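Local coordinates for protein glucose-6-phosphate isomerase (Chlamydia trachomatis D/UW-3/CX, PDB 6OTU) that catalyses the reversible isomerisation of glucose-6-phosphate to fructose-6-phosphate, at residues F182-I187 / A219-L224; L205-S210 / H239-T244; F370-I375 / F485-N490. All coordinates share one frame; numbering follows the deposited sequence.

In the fold
Contacts 1 and 2 belong to one layered unit. Their centres are about 11 Å apart and both reach the five-stranded parallel sheet: contact 1 sets helix 216-231 against the end of outermost strand 180-184, and contact 2 pairs strands 204-209 and 240-245, which that same helix connects. Their segments alternate along the chain. Contact 3 follows later in sequence, its centre about 33 and 35 Å from the other two, where the end of helix 466-487 packs on the loop entering strand 375-377 of the mixed sheet. Contact 2 carries a serine that binds glucose-6-phosphate, while contacts 1 and 3 both touch the second subunit.

Contact 1: residues F182-I187 / A219-L224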
loop_
_atom_site.group_PDB
_atom_site.type_symbol
_atom_site.label_atom_id
_atom_site.label_comp_id
_atom_site.label_asym_id
_atom_site.label_seq_id
_atom_site.Cartn_x
_atom_site.Cartn_y
_atom_site.Cartn_z
ATOM N N PHE A 182 -12.312 12.707 9.868
ATOM C CA PHE A 182 -12.095 12.580 8.434
ATOM C C PHE A 182 -10.807 13.286 8.044
ATOM O O PHE A 182 -10.347 14.216 8.720
ATOM C CB PHE A 182 -13.270 13.170 7.629
ATOM C CG PHE A 182 -14.592 12.531 7.937
ATOM C CD1 PHE A 182 -15.380 13.003 8.977
ATOM C CD2 PHE A 182 -15.035 11.438 7.201
ATOM C CE1 PHE A 182 -16.587 12.397 9.275
ATOM C CE2 PHE A 182 -16.247 10.827 7.487
ATOM C CZ PHE A 182 -17.027 11.308 8.524
ATOM N N PHE A 183 -10.229 12.838 6.931
ATOM C CA PHE A 183 -9.039 13.457 6.361
ATOM C C PHE A 183 -9.323 13.812 4.917
ATOM O O PHE A 183 -9.695 12.944 4.125
ATOM C CB PHE A 183 -7.817 12.539 6.450
ATOM C CG PHE A 183 -7.473 12.149 7.847
ATOM C CD1 PHE A 183 -8.111 11.081 8.454
ATOM C CD2 PHE A 183 -6.527 12.867 8.570
ATOM C CE1 PHE A 183 -7.799 10.728 9.760
ATOM C CE2 PHE A 183 -6.207 12.509 9.874
ATOM C CZ PHE A 183 -6.847 11.436 10.467
ATOM N N VAL A 184 -9.149 15.088 4.584
ATOM C CA VAL A 184 -9.267 15.585 3.219
ATOM C C VAL A 184 -7.874 16.039 2.795
ATOM O O VAL A 184 -7.300 16.961 3.391
ATOM C CB VAL A 184 -10.300 16.722 3.123
ATOM C CG1 VAL A 184 -10.323 17.352 1.727
ATOM C CG2 VAL A 184 -11.669 16.214 3.497
ATOM N N SER A 185 -7.324 15.388 1.775
ATOM C CA SER A 185 -5.922 15.591 1.433
ATOM C C SER A 185 -5.727 15.885 -0.052
ATOM O O SER A 185 -5.126 16.902 -0.413
ATOM C CB SER A 185 -5.109 14.362 1.854
ATOM O OG SER A 185 -5.684 13.163 1.327
ATOM N N ASN A 186 -6.241 15.010 -0.916
ATOM C CA ASN A 186 -6.014 15.113 -2.355
ATOM C C ASN A 186 -6.610 16.402 -2.921
ATOM O O ASN A 186 -7.662 16.878 -2.484
ATOM C CB ASN A 186 -6.644 13.899 -3.062
ATOM C CG ASN A 186 -5.986 13.566 -4.409
ATOM O OD1 ASN A 186 -5.430 14.430 -5.089
ATOM N ND2 ASN A 186 -6.069 12.293 -4.796
ATOM N N ILE A 187 -5.939 16.967 -3.925
ATOM C CA ILE A 187 -6.597 18.047 -4.641
ATOM C C ILE A 187 -7.767 17.527 -5.475
ATOM O O ILE A 187 -8.655 18.310 -5.830
ATOM C CB ILE A 187 -5.620 18.845 -5.523
ATOM C CG1 ILE A 187 -6.224 20.231 -5.775
ATOM C CG2 ILE A 187 -5.261 18.077 -6.801
ATOM C CD1 ILE A 187 -5.567 20.997 -6.821
ATOM N N ALA A 219 -4.925 24.494 0.545
ATOM C CA ALA A 219 -5.517 25.795 0.230
ATOM C C ALA A 219 -6.757 25.640 -0.638
ATOM O O ALA A 219 -7.776 26.302 -0.400
ATOM C CB ALA A 219 -4.506 26.693 -0.468
ATOM N N ALA A 220 -6.695 24.773 -1.649
ATOM C CA ALA A 220 -7.893 24.537 -2.442
ATOM C C ALA A 220 -8.968 23.867 -1.600
ATOM O O ALA A 220 -10.151 24.206 -1.708
ATOM C CB ALA A 220 -7.560 23.701 -3.677
ATOM N N ASN A 221 -8.577 22.935 -0.731
ATOM C CA ASN A 221 -9.581 22.221 0.049
ATOM C C ASN A 221 -10.215 23.128 1.099
ATOM O O ASN A 221 -11.444 23.129 1.261
ATOM C CB ASN A 221 -8.965 20.973 0.675
ATOM C CG ASN A 221 -8.921 19.816 -0.298
ATOM O OD1 ASN A 221 -9.912 19.524 -0.962
ATOM N ND2 ASN A 221 -7.771 19.165 -0.409
ATOM N N GLU A 222 -9.395 23.916 1.813
ATOM C CA GLU A 222 -9.943 24.870 2.777
ATOM C C GLU A 222 -10.953 25.798 2.112
ATOM O O GLU A 222 -12.035 26.049 2.661
ATOM C CB GLU A 222 -8.827 25.690 3.438
ATOM C CG GLU A 222 -9.376 26.853 4.273
ATOM C CD GLU A 222 -8.313 27.705 4.980
ATOM O OE1 GLU A 222 -7.098 27.546 4.724
ATOM O OE2 GLU A 222 -8.714 28.541 5.816
ATOM N N GLU A 223 -10.625 26.306 0.919
ATOM C CA GLU A 223 -11.557 27.183 0.217
ATOM C C GLU A 223 -12.848 26.444 -0.127
ATOM O O GLU A 223 -13.939 26.999 0.029
ATOM C CB GLU A 223 -10.896 27.770 -1.031
ATOM C CG GLU A 223 -11.783 28.715 -1.836
ATOM C CD GLU A 223 -12.263 29.923 -1.039
ATOM O OE1 GLU A 223 -11.575 30.311 -0.066
ATOM O OE2 GLU A 223 -13.331 30.483 -1.394
ATOM N N LEU A 224 -12.746 25.174 -0.544
ATOM C CA LEU A 224 -13.944 24.370 -0.791
ATOM C C LEU A 224 -14.811 24.253 0.457
ATOM O O LEU A 224 -16.042 24.264 0.371
ATOM C CB LEU A 224 -13.559 22.974 -1.282
ATOM C CG LEU A 224 -13.587 22.720 -2.787
ATOM C CD1 LEU A 224 -13.254 21.272 -3.044
ATOM C CD2 LEU A 224 -14.935 23.075 -3.388
HETATM O O HOH W 1 -5.523 18.909 1.440
#
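At the end of strand 180-184, an outermost strand of the five-stranded parallel sheet, the amide of Asn221 on helix 216-231 meets the backbone just as the chain leaves the strand. Its ND2 donates to Asn186 O over 3.1 Å, and the N-H points almost straight at the acceptor, at 175°. The carbonyl oxygen lies practically in the amide plane of Asn221, whereas Asn221 ND2 sits well above the carbonyl plane of Asn186, 56° out of it. A water accepts a second bond from Asn221 ND2 at 2.9 Å; it in turn donates to Ser185 O at 2.8 Å and, at longer range, to Val184 O. Directly at Asn186 O, and through the water at the other two, three consecutive carbonyls are tied to one amide nitrogen.

The domain has the SIS-type alpha/beta architecture, with helices covering a parallel sheet, and here helix 216-231 meets the end of strand 180-184. Val184 CG1, set anti to the backbone N (chi1 174°), packs aslant on the amide group of Asn221 in van der Waals contact, 3.5 Å from Asn221 OD1, and the valine also packs on Phe225 of the same helix. One residue past Asn186, Ile187 CG1 comes within 4.3 Å of Ala220 CB, a looser touch.

The turn that offers these carbonyls is held from elsewhere as well. Asn191 OD1 accepts from the backbone N of both Ser185 and Asn186, and the Asn186 side chain bonds to Gly381 O and Thr382 N of the second subunit, while Ser185 OG meets Asn383 ND2 of that subunit.

Contact 2: residues L205-S210 / H239-T244; sequences LVVVVS and HFVAVT. With G6Q (glucose-6-phosphate), chain E.
Val206 and Phe240 lie side by side on one face of a parallel strand pair, the two outer members of a beta-alpha-beta unit whose crossover is helix 216-231. The axes of 205-209 and 240-244 come within 4.7 Å, their directions 22° off parallel. Val206 and Val208 each bond through both N and O: Val206 N to His239 O at 2.8 Å, Val241 N to Val206 O, Val208 N to Val241 O and Val243 N to Val208 O. Ser210 N to Val243 O, at 3.0 Å, closes the series.

Packing is close on both faces. Val206 CB stands over the Phe240 ring, 4.0 Å from its centroid and 25° off the normal, a CH-pi contact displaced toward the rim, while Val208 CG2 comes to the ring edge. Helix 216-231 adds to this cluster, with Tyr229 edge-to-face and Arg226 in a cation-pi contact with the same ring. The other face carries Val207, Val209, Val241 and Val243, and helix 275-285 packs on Val207, Val209 and Val243. There Val207 CG1 crosses to Val243 CG2 at 3.9 Å, and Leu205 CD1 touches Val241 CG2 at 3.7 Å.

Only the His239 side chain is looser: although its carbonyl is tightly bonded, the partly exposed imidazole leads away from strand 205-209, and ND1 bonds to Thr204 O.

At the far end, valines give way to a hydroxyl. Ser210 OG, anti to the backbone N (chi1 159°), donates to O3P of glucose-6-phosphate over 2.9 Å and also bonds to Gly213 N; Thr215, Ser160 and the backbone N of Lys211, Ser212 and Gly159 bond to the ligand too. An apolar strand pair fixed by regular backbone bonds thus presents a neutral donor to the phosphate at its C-terminal edge, where parallel alpha/beta sheets commonly bind ligands.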
loop_
_atom_site.group_PDB
_atom_site.type_symbol
_atom_site.label_atom_id
_atom_site.label_comp_id
_atom_site.label_asym_id
_atom_site.label_seq_id
_atom_site.Cartn_x
_atom_site.Cartn_y
_atom_site.Cartn_z
ATOM N N LEU A 205 -15.613 20.684 13.307
ATOM C CA LEU A 205 -14.429 21.517 13.433
ATOM C C LEU A 205 -13.464 21.166 12.295
ATOM O O LEU A 205 -13.113 19.996 12.112
ATOM C CB LEU A 205 -13.776 21.295 14.803
ATOM C CG LEU A 205 -12.407 21.960 14.969
ATOM C CD1 LEU A 205 -12.591 23.473 15.094
ATOM C CD2 LEU A 205 -11.630 21.393 16.157
ATOM N N VAL A 206 -13.056 22.163 11.513
ATOM C CA VAL A 206 -12.169 21.929 10.373
ATOM C C VAL A 206 -10.760 22.346 10.765
ATOM O O VAL A 206 -10.523 23.516 11.076
ATOM C CB VAL A 206 -12.628 22.703 9.127
ATOM C CG1 VAL A 206 -11.612 22.512 7.993
ATOM C CG2 VAL A 206 -14.028 22.280 8.706
ATOM N N VAL A 207 -9.817 21.416 10.731
ATOM C CA VAL A 207 -8.439 21.684 11.137
ATOM C C VAL A 207 -7.580 21.685 9.876
ATOM O O VAL A 207 -7.313 20.629 9.288
ATOM C CB VAL A 207 -7.930 20.659 12.163
ATOM C CG1 VAL A 207 -6.528 21.037 12.669
ATOM C CG2 VAL A 207 -8.899 20.566 13.331
ATOM N N VAL A 208 -7.157 22.870 9.453
ATOM C CA VAL A 208 -6.292 23.015 8.288
ATOM C C VAL A 208 -4.840 22.937 8.754
ATOM O O VAL A 208 -4.372 23.787 9.522
ATOM C CB VAL A 208 -6.568 24.331 7.545
ATOM C CG1 VAL A 208 -5.993 24.271 6.138
ATOM C CG2 VAL A 208 -8.060 24.614 7.511
ATOM N N VAL A 209 -4.132 21.918 8.292
ATOM C CA VAL A 209 -2.786 21.620 8.752
ATOM C C VAL A 209 -1.858 21.784 7.557
ATOM O O VAL A 209 -1.936 21.014 6.589
ATOM C CB VAL A 209 -2.685 20.206 9.353
ATOM C CG1 VAL A 209 -1.266 19.918 9.813
ATOM C CG2 VAL A 209 -3.682 20.033 10.504
ATOM N N SER A 210 -0.984 22.784 7.616
ATOM C CA SER A 210 -0.026 23.009 6.535
ATOM C C SER A 210 1.154 23.772 7.120
ATOM O O SER A 210 0.990 24.926 7.524
ATOM C CB SER A 210 -0.667 23.786 5.389
ATOM O OG SER A 210 0.318 24.421 4.592
ATOM N N HIS A 239 -15.451 27.841 12.966
ATOM C CA HIS A 239 -15.277 26.407 12.753
ATOM C C HIS A 239 -13.896 25.999 12.239
ATOM O O HIS A 239 -13.636 24.789 12.120
ATOM C CB HIS A 239 -16.343 25.886 11.780
ATOM C CG HIS A 239 -17.740 25.993 12.304
ATOM N ND1 HIS A 239 -18.375 24.951 12.942
ATOM C CD2 HIS A 239 -18.625 27.019 12.284
ATOM C CE1 HIS A 239 -19.593 25.329 13.291
ATOM N NE2 HIS A 239 -19.770 26.579 12.902
ATOM N N PHE A 240 -13.003 26.947 11.936
ATOM C CA PHE A 240 -11.720 26.638 11.306
ATOM C C PHE A 240 -10.564 26.898 12.263
ATOM O O PHE A 240 -10.459 27.983 12.849
ATOM C CB PHE A 240 -11.541 27.434 10.015
ATOM C CG PHE A 240 -12.434 26.961 8.912
ATOM C CD1 PHE A 240 -13.790 27.265 8.925
ATOM C CD2 PHE A 240 -11.934 26.178 7.888
ATOM C CE1 PHE A 240 -14.624 26.805 7.926
ATOM C CE2 PHE A 240 -12.773 25.724 6.866
ATOM C CZ PHE A 240 -14.112 26.034 6.892
ATOM N N VAL A 241 -9.710 25.888 12.417
ATOM C CA VAL A 241 -8.506 25.942 13.234
ATOM C C VAL A 241 -7.317 25.749 12.305
ATOM O O VAL A 241 -7.384 24.947 11.365
ATOM C CB VAL A 241 -8.538 24.863 14.344
ATOM C CG1 VAL A 241 -7.130 24.520 14.843
ATOM C CG2 VAL A 241 -9.429 25.315 15.498
ATOM N N ALA A 242 -6.241 26.500 12.539
ATOM C CA ALA A 242 -5.027 26.328 11.755
ATOM C C ALA A 242 -3.909 25.715 12.597
ATOM O O ALA A 242 -3.799 25.951 13.808
ATOM C CB ALA A 242 -4.561 27.649 11.142
ATOM N N VAL A 243 -3.104 24.892 11.931
ATOM C CA VAL A 243 -1.869 24.340 12.467
ATOM C C VAL A 243 -0.819 24.619 11.405
ATOM O O VAL A 243 -0.905 24.088 10.295
ATOM C CB VAL A 243 -1.979 22.836 12.765
ATOM C CG1 VAL A 243 -0.676 22.284 13.333
ATOM C CG2 VAL A 243 -3.124 22.575 13.729
ATOM N N THR A 244 0.147 25.479 11.721
ATOM C CA THR A 244 1.116 25.930 10.732
ATOM C C THR A 244 2.389 26.389 11.427
ATOM O O THR A 244 2.424 26.575 12.649
ATOM C CB THR A 244 0.560 27.073 9.862
ATOM O OG1 THR A 244 1.532 27.410 8.877
ATOM C CG2 THR A 244 0.297 28.323 10.697
HETATM C C1 G6Q E . 7.087 16.164 4.574
HETATM C C2 G6Q E . 7.025 16.673 3.131
HETATM C C3 G6Q E . 5.609 16.781 2.576
HETATM C C4 G6Q E . 4.779 17.910 3.200
HETATM C C5 G6Q E . 3.522 18.196 2.378
HETATM C C6 G6Q E . 2.595 19.172 3.062
HETATM O O1 G6Q E . 8.123 16.174 5.151
HETATM O O2 G6Q E . 7.677 17.932 3.011
HETATM O O3 G6Q E . 4.923 15.540 2.755
HETATM O O4 G6Q E . 4.392 17.560 4.527
HETATM O O5 G6Q E . 3.911 18.685 1.091
HETATM O O6 G6Q E . 3.348 20.386 3.332
HETATM P P G6Q E . 2.691 21.545 4.249
HETATM O O1P G6Q E . 2.480 20.941 5.627
HETATM O O2P G6Q E . 3.734 22.656 4.247
HETATM O O3P G6Q E . 1.392 21.952 3.582
#

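Contact 3: residues F370-I375 / F485-N490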
loop_
_atom_site.group_PDB
_atom_site.type_symbol
_atom_site.label_atom_id
_atom_site.label_comp_id
_atom_site.label_asym_id
_atom_site.label_seq_id
_atom_site.Cartn_x
_atom_site.Cartn_y
_atom_site.Cartn_z
ATOM N N PHE A 370 26.430 3.784 -3.982
ATOM C CA PHE A 370 25.693 2.687 -3.390
ATOM C C PHE A 370 24.223 3.086 -3.362
ATOM O O PHE A 370 23.854 4.211 -3.727
ATOM C CB PHE A 370 26.242 2.363 -1.993
ATOM C CG PHE A 370 26.351 3.566 -1.102
ATOM C CD1 PHE A 370 27.486 4.382 -1.139
ATOM C CD2 PHE A 370 25.314 3.893 -0.228
ATOM C CE1 PHE A 370 27.581 5.498 -0.326
ATOM C CE2 PHE A 370 25.400 5.004 0.598
ATOM C CZ PHE A 370 26.535 5.816 0.541
ATOM N N ARG A 371 23.383 2.163 -2.921
ATOM C CA ARG A 371 21.940 2.356 -2.925
ATOM C C ARG A 371 21.463 2.763 -1.541
ATOM O O ARG A 371 21.982 2.290 -0.527
ATOM C CB ARG A 371 21.219 1.086 -3.403
ATOM C CG ARG A 371 21.702 0.674 -4.794
ATOM C CD ARG A 371 20.791 -0.307 -5.484
ATOM N NE ARG A 371 21.306 -0.677 -6.806
ATOM C CZ ARG A 371 20.919 -0.112 -7.945
ATOM N NH1 ARG A 371 20.009 0.857 -7.936
ATOM N NH2 ARG A 371 21.441 -0.515 -9.100
ATOM N N THR A 372 20.481 3.655 -1.501
ATOM C CA THR A 372 19.970 4.113 -0.219
ATOM C C THR A 372 18.604 3.502 0.086
ATOM O O THR A 372 18.505 2.276 0.210
ATOM C CB THR A 372 19.930 5.629 -0.203
ATOM O OG1 THR A 372 19.340 6.088 -1.427
ATOM C CG2 THR A 372 21.366 6.163 -0.064
ATOM N N SER A 373 17.554 4.318 0.219
ATOM C CA SER A 373 16.278 3.783 0.696
ATOM C C SER A 373 15.794 2.652 -0.206
ATOM O O SER A 373 15.905 2.753 -1.432
ATOM C CB SER A 373 15.191 4.859 0.773
ATOM O OG SER A 373 14.002 4.289 1.310
ATOM N N PRO A 374 15.325 1.549 0.358
ATOM C CA PRO A 374 14.571 0.572 -0.431
ATOM C C PRO A 374 13.131 1.042 -0.611
ATOM O O PRO A 374 12.682 2.015 0.011
ATOM C CB PRO A 374 14.648 -0.706 0.413
ATOM C CG PRO A 374 14.817 -0.217 1.833
ATOM C CD PRO A 374 15.513 1.134 1.760
ATOM N N ILE A 375 12.414 0.343 -1.503
ATOM C CA ILE A 375 10.967 0.503 -1.568
ATOM C C ILE A 375 10.375 -0.037 -0.277
ATOM O O ILE A 375 10.700 -1.148 0.163
ATOM C CB ILE A 375 10.376 -0.218 -2.788
ATOM C CG1 ILE A 375 11.161 0.093 -4.063
ATOM C CG2 ILE A 375 8.911 0.164 -2.977
ATOM C CD1 ILE A 375 11.192 1.519 -4.406
ATOM N N PHE A 485 22.215 8.357 8.667
ATOM C CA PHE A 485 23.510 8.676 9.278
ATOM C C PHE A 485 24.587 7.718 8.801
ATOM O O PHE A 485 25.749 8.110 8.613
ATOM C CB PHE A 485 23.427 8.608 10.807
ATOM C CG PHE A 485 22.546 9.649 11.426
ATOM C CD1 PHE A 485 22.405 10.894 10.844
ATOM C CD2 PHE A 485 21.871 9.384 12.610
ATOM C CE1 PHE A 485 21.601 11.854 11.420
ATOM C CE2 PHE A 485 21.060 10.339 13.191
ATOM C CZ PHE A 485 20.925 11.581 12.596
ATOM N N CYS A 486 24.211 6.456 8.605
ATOM C CA CYS A 486 25.158 5.448 8.157
ATOM C C CYS A 486 25.526 5.669 6.687
ATOM O O CYS A 486 26.714 5.722 6.339
ATOM C CB CYS A 486 24.564 4.059 8.381
ATOM S SG CYS A 486 25.676 2.710 8.004
ATOM N N TRP A 487 24.516 5.822 5.818
ATOM C CA TRP A 487 24.755 6.170 4.417
ATOM C C TRP A 487 25.467 7.514 4.252
ATOM O O TRP A 487 26.152 7.724 3.243
ATOM C CB TRP A 487 23.429 6.182 3.658
ATOM C CG TRP A 487 22.891 4.804 3.480
ATOM C CD1 TRP A 487 23.623 3.670 3.270
ATOM C CD2 TRP A 487 21.523 4.394 3.534
ATOM N NE1 TRP A 487 22.799 2.584 3.173
ATOM C CE2 TRP A 487 21.502 2.994 3.331
ATOM C CE3 TRP A 487 20.309 5.072 3.714
ATOM C CZ2 TRP A 487 20.316 2.256 3.303
ATOM C CZ3 TRP A 487 19.136 4.346 3.695
ATOM C CH2 TRP A 487 19.145 2.947 3.492
ATOM N N GLY A 488 25.331 8.426 5.216
ATOM C CA GLY A 488 25.913 9.748 5.070
ATOM C C GLY A 488 25.138 10.683 4.163
ATOM O O GLY A 488 25.734 11.568 3.547
ATOM N N ILE A 489 23.826 10.513 4.069
ATOM C CA ILE A 489 22.984 11.348 3.238
ATOM C C ILE A 489 22.221 12.310 4.139
ATOM O O ILE A 489 22.247 12.200 5.361
ATOM C CB ILE A 489 22.012 10.498 2.378
ATOM C CG1 ILE A 489 21.097 9.688 3.304
ATOM C CG2 ILE A 489 22.787 9.592 1.458
ATOM C CD1 ILE A 489 19.967 8.939 2.610
ATOM N N ASN A 490 21.526 13.273 3.532
ATOM C CA ASN A 490 20.680 14.193 4.292
ATOM C C ASN A 490 19.262 13.631 4.304
ATOM O O ASN A 490 18.524 13.725 3.314
ATOM C CB ASN A 490 20.732 15.607 3.724
ATOM C CG ASN A 490 19.817 16.584 4.482
ATOM O OD1 ASN A 490 19.266 16.246 5.530
ATOM N ND2 ASN A 490 19.646 17.802 3.936
#
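Thr372, in an irregular run of chain, and Trp487, the last residue of helix 466-487, bring their CA atoms within 7.0 Å, just before Gly488 breaks the helix with a positive phi of 77°. One face of the indole is turned to the backbone of the loop. Thr372 CA sits 3.8 Å from the centroid of the six-membered ring, almost exactly on its normal, a CH-pi contact over the face, and Arg371 O stands above the same face nearer the pyrrole side.

This is where the loop after helix 345-357 leads into strand 375-377, outermost within this chain in the six-stranded mixed sheet, and the helix end packs on that loop. Asn326 joins the two pieces by accepting from Trp487 NE1 through OD1 and donating from ND2 to Arg371 O; the NE1 bond probably helps fix the rotation of the indole.

Phe370 CG lies between the backbone N and the carbonyl carbon (chi1 51°), a setting that brings its ring to Trp487. The two meet obliquely: Phe370 CE2 lies 3.5 Å from Trp487 CD1, the planes inclined by 35°. The phenyl also presents its edge to the helix end, with Phe370 CZ 3.3 Å from Trp487 O in the plane of the ring. Thr372 CG2 and Ile489 CG2 meet tip to tip at 4.0 Å, while Thr372 OG1 bonds to Lys359 O. Arg371 NH1 forms a salt bridge with Asp397 OD1 of the second subunit.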